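PDB 4IKG: cell death activator CIDE-3 from Mus musculus, which transfers triacylglycerol between lipid droplets in white adipose tissue and so drives their fusion into a single large droplet. Local coordinates for residues 6-15 with 61-72. Numbering follows the deposited sequence.
Sequences RPCRVSTADR and FQALAKDTMFMV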
loop_
_atom_site.group_PDB
_atom_site.type_symbol
_atom_site.label_atom_id
_atom_site.label_comp_id
_atom_site.label_asym_id
_atom_site.label_seq_id
_atom_site.Cartn_x
_atom_site.Cartn_y
_atom_site.Cartn_z
ATOM N N ARG A 6 -0.494 -4.115 -12.072
ATOM C CA ARG A 6 -1.691 -4.293 -11.256
ATOM C C ARG A 6 -2.117 -2.969 -10.628
ATOM O O ARG A 6 -1.299 -2.271 -10.027
ATOM C CB ARG A 6 -1.428 -5.328 -10.159
ATOM C CG ARG A 6 -2.612 -5.606 -9.247
ATOM C CD ARG A 6 -2.214 -5.475 -7.786
ATOM N NE ARG A 6 -3.033 -6.314 -6.917
ATOM C CZ ARG A 6 -4.224 -5.965 -6.442
ATOM N NH1 ARG A 6 -4.895 -6.796 -5.657
ATOM N NH2 ARG A 6 -4.747 -4.787 -6.754
ATOM N N PRO A 7 -3.406 -2.617 -10.767
ATOM C CA PRO A 7 -3.938 -1.375 -10.196
ATOM C C PRO A 7 -4.033 -1.446 -8.674
ATOM O O PRO A 7 -4.471 -2.460 -8.128
ATOM C CB PRO A 7 -5.337 -1.284 -10.809
ATOM C CG PRO A 7 -5.713 -2.697 -11.092
ATOM C CD PRO A 7 -4.436 -3.378 -11.497
ATOM N N CYS A 8 -3.621 -0.376 -8.002
ATOM C CA CYS A 8 -3.631 -0.337 -6.545
ATOM C C CYS A 8 -4.163 0.997 -6.034
ATOM O O CYS A 8 -3.725 2.057 -6.476
ATOM C CB CYS A 8 -2.223 -0.577 -5.994
ATOM S SG CYS A 8 -1.456 -2.135 -6.502
ATOM N N ARG A 9 -5.111 0.945 -5.104
ATOM C CA ARG A 9 -5.625 2.162 -4.486
ATOM C C ARG A 9 -4.975 2.346 -3.119
ATOM O O ARG A 9 -5.324 1.657 -2.158
ATOM C CB ARG A 9 -7.148 2.107 -4.360
ATOM C CG ARG A 9 -7.856 1.799 -5.673
ATOM C CD ARG A 9 -9.370 1.833 -5.519
ATOM N NE ARG A 9 -10.049 1.382 -6.732
ATOM C CZ ARG A 9 -11.367 1.382 -6.899
ATOM N NH1 ARG A 9 -12.161 1.816 -5.929
ATOM N NH2 ARG A 9 -11.894 0.950 -8.037
ATOM N N VAL A 10 -4.023 3.271 -3.038
ATOM C CA VAL A 10 -3.238 3.452 -1.819
ATOM C C VAL A 10 -3.637 4.714 -1.054
ATOM O O VAL A 10 -3.655 5.811 -1.613
ATOM C CB VAL A 10 -1.729 3.486 -2.131
ATOM C CG1 VAL A 10 -0.919 3.591 -0.849
ATOM C CG2 VAL A 10 -1.329 2.248 -2.918
ATOM N N SER A 11 -3.956 4.546 0.227
ATOM C CA SER A 11 -4.349 5.666 1.076
ATOM C C SER A 11 -3.287 5.951 2.131
ATOM O O SER A 11 -2.409 5.125 2.381
ATOM C CB SER A 11 -5.692 5.379 1.751
ATOM O OG SER A 11 -6.039 6.408 2.663
ATOM N N THR A 12 -3.374 7.125 2.748
ATOM C CA THR A 12 -2.471 7.487 3.833
ATOM C C THR A 12 -3.120 7.184 5.179
ATOM O O THR A 12 -4.337 7.012 5.261
ATOM C CB THR A 12 -2.072 8.973 3.768
ATOM O OG1 THR A 12 -3.252 9.785 3.716
ATOM C CG2 THR A 12 -1.226 9.240 2.533
ATOM N N ALA A 13 -2.307 7.125 6.229
ATOM C CA ALA A 13 -2.783 6.750 7.559
ATOM C C ALA A 13 -3.886 7.662 8.096
ATOM O O ALA A 13 -4.738 7.225 8.870
ATOM C CB ALA A 13 -1.621 6.683 8.540
ATOM N N ASP A 14 -3.872 8.921 7.675
ATOM C CA ASP A 14 -4.855 9.896 8.134
ATOM C C ASP A 14 -6.066 9.980 7.205
ATOM O O ASP A 14 -6.889 10.887 7.332
ATOM C CB ASP A 14 -4.200 11.271 8.281
ATOM C CG ASP A 14 -3.186 11.555 7.186
ATOM O OD1 ASP A 14 -2.629 10.589 6.623
ATOM O OD2 ASP A 14 -2.941 12.744 6.893
ATOM N N ARG A 15 -6.163 9.024 6.282
ATOM C CA ARG A 15 -7.206 9.004 5.249
ATOM C C ARG A 15 -7.284 10.319 4.491
ATOM O O ARG A 15 -8.366 10.757 4.094
ATOM C CB ARG A 15 -8.576 8.671 5.842
ATOM C CG ARG A 15 -8.905 7.197 5.846
ATOM C CD ARG A 15 -8.099 6.447 6.885
ATOM N NE ARG A 15 -8.756 5.192 7.229
ATOM C CZ ARG A 15 -8.346 4.360 8.179
ATOM N NH1 ARG A 15 -7.265 4.640 8.894
ATOM N NH2 ARG A 15 -9.023 3.245 8.411
ATOM N N PHE A 61 -1.001 -10.408 -2.440
ATOM C CA PHE A 61 -1.047 -9.077 -3.035
ATOM C C PHE A 61 -1.668 -9.130 -4.425
ATOM O O PHE A 61 -2.402 -8.226 -4.825
ATOM C CB PHE A 61 0.360 -8.471 -3.103
ATOM C CG PHE A 61 0.444 -7.212 -3.922
ATOM C CD1 PHE A 61 0.010 -6.000 -3.409
ATOM C CD2 PHE A 61 0.974 -7.238 -5.204
ATOM C CE1 PHE A 61 0.093 -4.840 -4.163
ATOM C CE2 PHE A 61 1.059 -6.081 -5.959
ATOM C CZ PHE A 61 0.620 -4.883 -5.438
ATOM N N GLN A 62 -1.368 -10.200 -5.153
ATOM C CA GLN A 62 -1.922 -10.391 -6.488
ATOM C C GLN A 62 -3.366 -10.885 -6.442
ATOM O O GLN A 62 -4.161 -10.586 -7.333
ATOM C CB GLN A 62 -1.061 -11.366 -7.296
ATOM C CG GLN A 62 0.263 -10.788 -7.765
ATOM C CD GLN A 62 0.085 -9.629 -8.726
ATOM O OE1 GLN A 62 -0.828 -9.627 -9.552
ATOM N NE2 GLN A 62 0.957 -8.634 -8.622
ATOM N N ALA A 63 -3.701 -11.636 -5.399
ATOM C CA ALA A 63 -5.017 -12.256 -5.306
ATOM C C ALA A 63 -6.108 -11.289 -4.849
ATOM O O ALA A 63 -7.291 -11.534 -5.082
ATOM C CB ALA A 63 -4.968 -13.466 -4.396
ATOM N N LEU A 64 -5.711 -10.201 -4.199
ATOM C CA LEU A 64 -6.669 -9.212 -3.711
ATOM C C LEU A 64 -7.433 -8.567 -4.867
ATOM O O LEU A 64 -6.927 -8.484 -5.986
ATOM C CB LEU A 64 -5.966 -8.144 -2.869
ATOM C CG LEU A 64 -5.500 -8.561 -1.471
ATOM C CD1 LEU A 64 -4.613 -7.491 -0.852
ATOM C CD2 LEU A 64 -6.690 -8.856 -0.569
ATOM N N ALA A 65 -8.655 -8.123 -4.591
ATOM C CA ALA A 65 -9.495 -7.492 -5.606
ATOM C C ALA A 65 -8.841 -6.229 -6.158
ATOM O O ALA A 65 -7.994 -5.621 -5.503
ATOM C CB ALA A 65 -10.864 -7.173 -5.034
ATOM N N LYS A 66 -9.236 -5.837 -7.363
ATOM C CA LYS A 66 -8.631 -4.679 -8.008
ATOM C C LYS A 66 -9.059 -3.345 -7.400
ATOM O O LYS A 66 -8.365 -2.336 -7.546
ATOM C CB LYS A 66 -8.920 -4.691 -9.505
ATOM C CG LYS A 66 -8.113 -5.718 -10.275
ATOM C CD LYS A 66 -8.063 -5.354 -11.750
ATOM C CE LYS A 66 -7.007 -6.150 -12.500
ATOM N NZ LYS A 66 -6.815 -5.680 -13.906
ATOM N N ASP A 67 -10.200 -3.345 -6.721
ATOM C CA ASP A 67 -10.690 -2.139 -6.072
ATOM C C ASP A 67 -10.287 -2.097 -4.599
ATOM O O ASP A 67 -10.820 -1.304 -3.824
ATOM C CB ASP A 67 -12.210 -2.025 -6.223
ATOM C CG ASP A 67 -12.958 -3.155 -5.535
ATOM O OD1 ASP A 67 -12.351 -4.217 -5.280
ATOM O OD2 ASP A 67 -14.163 -2.978 -5.256
ATOM N N THR A 68 -9.340 -2.952 -4.224
ATOM C CA THR A 68 -8.859 -3.013 -2.845
ATOM C C THR A 68 -8.138 -1.730 -2.442
ATOM O O THR A 68 -7.195 -1.302 -3.112
ATOM C CB THR A 68 -7.905 -4.206 -2.627
ATOM O OG1 THR A 68 -8.602 -5.434 -2.871
ATOM C CG2 THR A 68 -7.367 -4.206 -1.204
ATOM N N MET A 69 -8.585 -1.119 -1.348
ATOM C CA MET A 69 -7.934 0.080 -0.832
ATOM C C MET A 69 -6.812 -0.298 0.127
ATOM O O MET A 69 -7.052 -0.919 1.166
ATOM C CB MET A 69 -8.945 0.987 -0.129
ATOM C CG MET A 69 -8.360 2.295 0.381
ATOM S SD MET A 69 -7.758 3.368 -0.939
ATOM C CE MET A 69 -9.285 3.691 -1.822
ATOM N N PHE A 70 -5.586 0.073 -0.224
ATOM C CA PHE A 70 -4.438 -0.230 0.620
ATOM C C PHE A 70 -4.123 0.898 1.591
ATOM O O PHE A 70 -4.768 1.948 1.583
ATOM C CB PHE A 70 -3.205 -0.536 -0.228
ATOM C CG PHE A 70 -3.333 -1.777 -1.057
ATOM C CD1 PHE A 70 -3.057 -3.021 -0.515
ATOM C CD2 PHE A 70 -3.731 -1.703 -2.381
ATOM C CE1 PHE A 70 -3.176 -4.167 -1.279
ATOM C CE2 PHE A 70 -3.851 -2.847 -3.148
ATOM C CZ PHE A 70 -3.574 -4.079 -2.596
ATOM N N MET A 71 -3.123 0.659 2.430
ATOM C CA MET A 71 -2.672 1.632 3.410
ATOM C C MET A 71 -1.223 1.332 3.766
ATOM O O MET A 71 -0.909 0.259 4.290
ATOM C CB MET A 71 -3.554 1.588 4.656
ATOM C CG MET A 71 -3.196 2.630 5.700
ATOM S SD MET A 71 -4.647 3.217 6.592
ATOM C CE MET A 71 -3.947 3.480 8.220
ATOM N N VAL A 72 -0.311 2.238 3.460
ATOM C CA VAL A 72 1.085 1.952 3.715
ATOM C C VAL A 72 1.409 2.277 5.123
ATOM O O VAL A 72 0.967 3.283 5.655
ATOM C CB VAL A 72 2.054 2.784 2.895
ATOM C CG1 VAL A 72 2.170 2.265 1.498
ATOM C CG2 VAL A 72 1.670 4.244 2.932
HETATM O O HOH W 1 -8.032 0.259 -8.970
#
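The buried guanidinium of Arg6 reaches the C-terminal end of helix 58-63 and the loop after it, where it meets Phe61 O and Ala65 O. This is the CIDE-N domain, a ubiquitin-like fold. Arg6 NE donates to Phe61 O at 2.9 Å, tilted from the carbonyl plane, and NH1 adds weak bonds to Phe61 O and Ala65 O. Arg6 NH2 turns back in the guanidinium plane to Pro7 O, 2.7 Å away, so the group is held from both segments. CG lies anti to the backbone N (chi1 -180°) and the chain bends at chi2, which puts Arg6 NE over the centre of one Phe61 ring face. Arg6 CD is nearer the rim, 3.7 Å from Phe61 CZ.

Strands 7-11 and 69-73 are the central parallel pair, as expected for the first and last strands of this fold. Arg9, Val10 and Ser11 pair with Met69, Phe70 and Met71. Phe70 N donates to Arg9 O, and Ser11 N to Phe70 O from above the carbonyl plane. Past this bond Ser11 O and Val72 N are 3.7 Å apart, buried and without a partner.

Cys8 and Val10 pack on Leu29 and Val33 of helix 26-36. Phe70, on the same face as Val10, packs on Leu46. Cys8 SG meets the Phe61 ring obliquely, 3.6 Å from Phe61 CZ. Val10 CG1 touches Val72 CG1.

The other face carries Arg9, Ser11, Met69 and Met71. Met69 bends at chi2 and chi3, bringing SD 3.2 Å from Arg9 O and CE against Arg9 CB. The Met71 methyl reaches Ala13. Asp67 CB sits over one face of the Arg9 guanidinium, 3.5 Å from Arg9 NH2, and a water links Arg9 NE to Lys66 O.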